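Long-range contact in flavin-dependent thymidylate synthase (Thermus thermophilus, PDB 6J61), which probably catalyses the reductive methylation of dUMP to dTMP, using methylenetetrahydrofolate as methyl donor and NADPH with its FAD cofactor as reductant: residues Q136-L146 and A156-L164. Residues are numbered along the deposited sequence; the frame is centred on the assembly and turned at random.
Sequences QQEAYGAYRAL and ARMVLPLNL. With PO4 (phosphate ion), chain G.
Leu-160 and Tyr-143 make the tight centre of this contact between helix 132-148 and the end of helix 153-156 with the loop after it, which leads to strand 165-173. CD1 of the leucine sits nearly straight above the middle of the Tyr-143 ring, 3.9 Å from its centroid, a CH-pi contact. Its other methyl, CD2, goes to Tyr-143 CB at 3.6 Å and also meets the Tyr-140 ring obliquely. The Tyr-143 ring, its CG swung opposite the backbone N (chi1 177°), reaches across to the backbone at 156-157. There its edge takes CE1 to 3.4 Å from Arg-157 N. Both tyrosine hydroxyls bond to the backbone of Leu-98, which fixes the far ends of the rings. Were Tyr-143 an alanine, Leu-160 CD1 would probably lose the ring it covers, and Leu-98 N its hydroxyl partner.

Beyond Tyr-143, Leu-146 CD1 and Val-159 CG2 meet tip to tip at 3.9 Å. Ala-139, small enough for a close approach, puts its CB 3.8 Å from Pro-161 CD.

At the Gln-136 end the two segments are joined by one weak, bent hydrogen bond, Asn-163 ND2 to Gln-136 OE1 (2.8 Å, 120°), and Phe-102 packs on both residues. The two amide planes lie 61° apart. Gln-137 and Arg-144 are exposed, on the solvent side of the helix.

The guanidinium of Arg-157 leads away from the helix and holds a phosphate ion, probably from the crystallisation liquor, through NH1 and NH2, with NH1 to O1 at 3.1 Å. Ser-92, Gly-93 and, from the second subunit, Arg-82 and Gln-79 complete that site. These residues belong to the predicted dUMP site, so the ion probably marks the nucleotide's phosphate position; the apolar packing and edge contact with Tyr-143 probably help to set the backbone from which Arg-157 reaches the anion.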
loop_
_atom_site.group_PDB
_atom_site.type_symbol
_atom_site.label_atom_id
_atom_site.label_comp_id
_atom_site.label_asym_id
_atom_site.label_seq_id
_atom_site.Cartn_x
_atom_site.Cartn_y
_atom_site.Cartn_z
ATOM N N GLN A 136 9.674 -3.491 36.665
ATOM C CA GLN A 136 10.047 -2.314 35.892
ATOM C C GLN A 136 11.374 -1.822 36.450
ATOM O O GLN A 136 12.267 -1.414 35.705
ATOM C CB GLN A 136 9.010 -1.201 36.038
ATOM C CG GLN A 136 7.643 -1.524 35.482
ATOM C CD GLN A 136 6.666 -0.373 35.639
ATOM O OE1 GLN A 136 5.476 -0.513 35.370
ATOM N NE2 GLN A 136 7.168 0.771 36.078
ATOM N N GLN A 137 11.499 -1.879 37.772
ATOM C CA GLN A 137 12.706 -1.421 38.436
ATOM C C GLN A 137 13.895 -2.321 38.119
ATOM O O GLN A 137 14.911 -1.858 37.589
ATOM C CB GLN A 137 12.481 -1.348 39.953
ATOM C CG GLN A 137 13.331 -0.271 40.633
ATOM C CD GLN A 137 13.042 -0.116 42.117
ATOM O OE1 GLN A 137 13.494 -0.917 42.944
ATOM N NE2 GLN A 137 12.281 0.919 42.463
ATOM N N GLU A 138 13.769 -3.606 38.445
ATOM C CA GLU A 138 14.840 -4.563 38.189
ATOM C C GLU A 138 15.304 -4.364 36.753
ATOM O O GLU A 138 16.487 -4.119 36.490
ATOM C CB GLU A 138 14.333 -6.004 38.373
ATOM C CG GLU A 138 13.825 -6.325 39.776
ATOM C CD GLU A 138 14.916 -6.238 40.830
ATOM O OE1 GLU A 138 14.593 -6.026 42.020
ATOM O OE2 GLU A 138 16.102 -6.390 40.470
ATOM N N ALA A 139 14.347 -4.448 35.832
ATOM C CA ALA A 139 14.617 -4.294 34.414
ATOM C C ALA A 139 15.320 -2.985 34.090
ATOM O O ALA A 139 16.321 -2.991 33.377
ATOM C CB ALA A 139 13.322 -4.404 33.624
ATOM N N TYR A 140 14.822 -1.860 34.587
ATOM C CA TYR A 140 15.510 -0.616 34.265
ATOM C C TYR A 140 16.871 -0.627 34.946
ATOM O O TYR A 140 17.801 0.055 34.511
ATOM C CB TYR A 140 14.730 0.617 34.709
ATOM C CG TYR A 140 15.172 1.842 33.952
ATOM C CD1 TYR A 140 14.745 2.058 32.650
ATOM C CD2 TYR A 140 16.075 2.753 34.509
ATOM C CE1 TYR A 140 15.205 3.151 31.907
ATOM C CE2 TYR A 140 16.543 3.852 33.774
ATOM C CZ TYR A 140 16.100 4.039 32.472
ATOM O OH TYR A 140 16.548 5.103 31.720
ATOM N N GLY A 141 16.978 -1.409 36.019
ATOM C CA GLY A 141 18.238 -1.520 36.729
ATOM C C GLY A 141 19.224 -2.228 35.822
ATOM O O GLY A 141 20.338 -1.746 35.590
ATOM N N ALA A 142 18.794 -3.372 35.294
ATOM C CA ALA A 142 19.606 -4.172 34.386
ATOM C C ALA A 142 20.029 -3.332 33.181
ATOM O O ALA A 142 21.183 -3.352 32.765
ATOM C CB ALA A 142 18.820 -5.391 33.933
ATOM N N TYR A 143 19.087 -2.591 32.624
ATOM C CA TYR A 143 19.371 -1.739 31.482
ATOM C C TYR A 143 20.505 -0.758 31.793
ATOM O O TYR A 143 21.436 -0.607 31.003
ATOM C CB TYR A 143 18.120 -0.961 31.105
ATOM C CG TYR A 143 18.320 0.004 29.971
ATOM C CD1 TYR A 143 18.694 -0.450 28.703
ATOM C CD2 TYR A 143 18.077 1.370 30.142
ATOM C CE1 TYR A 143 18.811 0.435 27.628
ATOM C CE2 TYR A 143 18.190 2.261 29.076
ATOM C CZ TYR A 143 18.553 1.784 27.822
ATOM O OH TYR A 143 18.628 2.651 26.761
ATOM N N ARG A 144 20.412 -0.083 32.940
ATOM C CA ARG A 144 21.444 0.872 33.351
ATOM C C ARG A 144 22.781 0.161 33.541
ATOM O O ARG A 144 23.804 0.593 33.011
ATOM C CB ARG A 144 21.039 1.572 34.657
ATOM C CG ARG A 144 20.193 2.835 34.466
ATOM C CD ARG A 144 19.640 3.348 35.796
ATOM N NE ARG A 144 18.879 4.592 35.654
ATOM C CZ ARG A 144 19.418 5.772 35.352
ATOM N NH1 ARG A 144 20.730 5.872 35.156
ATOM N NH2 ARG A 144 18.649 6.854 35.260
ATOM N N ALA A 145 22.758 -0.932 34.299
ATOM C CA ALA A 145 23.951 -1.723 34.557
ATOM C C ALA A 145 24.639 -2.076 33.240
ATOM O O ALA A 145 25.812 -1.748 33.032
ATOM C CB ALA A 145 23.574 -2.991 35.303
ATOM N N LEU A 146 23.896 -2.742 32.358
ATOM C CA LEU A 146 24.409 -3.141 31.052
ATOM C C LEU A 146 25.062 -1.980 30.319
ATOM O O LEU A 146 26.148 -2.125 29.760
ATOM C CB LEU A 146 23.281 -3.692 30.186
ATOM C CG LEU A 146 22.730 -5.065 30.544
ATOM C CD1 LEU A 146 21.405 -5.261 29.836
ATOM C CD2 LEU A 146 23.728 -6.136 30.148
ATOM N N ALA A 156 21.234 -3.403 24.746
ATOM C CA ALA A 156 20.859 -3.123 26.124
ATOM C C ALA A 156 19.356 -3.001 26.353
ATOM O O ALA A 156 18.808 -3.606 27.275
ATOM C CB ALA A 156 21.560 -1.863 26.595
ATOM N N ARG A 157 18.689 -2.234 25.502
ATOM C CA ARG A 157 17.259 -2.014 25.644
ATOM C C ARG A 157 16.342 -3.232 25.515
ATOM O O ARG A 157 15.131 -3.082 25.598
ATOM C CB ARG A 157 16.810 -0.930 24.660
ATOM C CG ARG A 157 17.094 -1.232 23.182
ATOM C CD ARG A 157 16.161 -2.291 22.593
ATOM N NE ARG A 157 16.525 -2.584 21.209
ATOM C CZ ARG A 157 16.238 -1.801 20.171
ATOM N NH1 ARG A 157 15.561 -0.671 20.355
ATOM N NH2 ARG A 157 16.671 -2.124 18.957
ATOM N N MET A 158 16.885 -4.431 25.331
ATOM C CA MET A 158 16.014 -5.597 25.184
ATOM C C MET A 158 15.416 -6.100 26.498
ATOM O O MET A 158 14.338 -6.707 26.500
ATOM C CB MET A 158 16.745 -6.756 24.494
ATOM C CG MET A 158 17.750 -7.502 25.358
ATOM S SD MET A 158 18.466 -8.901 24.471
ATOM C CE MET A 158 19.493 -8.052 23.342
ATOM N N VAL A 159 16.113 -5.855 27.608
ATOM C CA VAL A 159 15.640 -6.283 28.920
ATOM C C VAL A 159 14.480 -5.431 29.436
ATOM O O VAL A 159 13.900 -5.740 30.473
ATOM C CB VAL A 159 16.767 -6.235 29.968
ATOM C CG1 VAL A 159 17.710 -7.387 29.762
ATOM C CG2 VAL A 159 17.520 -4.927 29.850
ATOM N N LEU A 160 14.147 -4.364 28.711
ATOM C CA LEU A 160 13.057 -3.474 29.110
ATOM C C LEU A 160 11.681 -4.019 28.709
ATOM O O LEU A 160 11.495 -4.532 27.597
ATOM C CB LEU A 160 13.279 -2.089 28.505
ATOM C CG LEU A 160 14.604 -1.441 28.921
ATOM C CD1 LEU A 160 14.840 -0.193 28.094
ATOM C CD2 LEU A 160 14.587 -1.121 30.423
ATOM N N PRO A 161 10.695 -3.918 29.619
ATOM C CA PRO A 161 9.326 -4.396 29.392
ATOM C C PRO A 161 8.544 -3.647 28.305
ATOM O O PRO A 161 8.906 -2.533 27.912
ATOM C CB PRO A 161 8.693 -4.260 30.774
ATOM C CG PRO A 161 9.367 -3.062 31.315
ATOM C CD PRO A 161 10.810 -3.307 30.951
ATOM N N LEU A 162 7.462 -4.271 27.842
ATOM C CA LEU A 162 6.605 -3.722 26.790
ATOM C C LEU A 162 5.818 -2.474 27.187
ATOM O O LEU A 162 5.287 -1.777 26.324
ATOM C CB LEU A 162 5.635 -4.806 26.289
ATOM C CG LEU A 162 6.269 -6.025 25.602
ATOM C CD1 LEU A 162 5.237 -7.094 25.311
ATOM C CD2 LEU A 162 6.930 -5.574 24.322
ATOM N N ASN A 163 5.739 -2.184 28.482
ATOM C CA ASN A 163 5.006 -0.998 28.926
ATOM C C ASN A 163 5.869 0.263 28.855
ATOM O O ASN A 163 5.436 1.351 29.235
ATOM C CB ASN A 163 4.482 -1.194 30.348
ATOM C CG ASN A 163 5.595 -1.307 31.368
ATOM O OD1 ASN A 163 6.719 -1.702 31.048
ATOM N ND2 ASN A 163 5.280 -0.979 32.610
ATOM N N LEU A 164 7.097 0.108 28.371
ATOM C CA LEU A 164 8.005 1.233 28.224
ATOM C C LEU A 164 7.326 2.208 27.268
ATOM O O LEU A 164 6.701 1.787 26.299
ATOM C CB LEU A 164 9.331 0.768 27.608
ATOM C CG LEU A 164 10.375 1.889 27.513
ATOM C CD1 LEU A 164 11.025 2.046 28.884
ATOM C CD2 LEU A 164 11.422 1.590 26.458
HETATM P P PO4 G . 14.420 0.181 16.847
HETATM O O1 PO4 G . 13.909 0.758 18.123
HETATM O O2 PO4 G . 13.303 -0.469 16.117
HETATM O O3 PO4 G . 14.999 1.262 16.006
HETATM O O4 PO4 G . 15.467 -0.826 17.142
#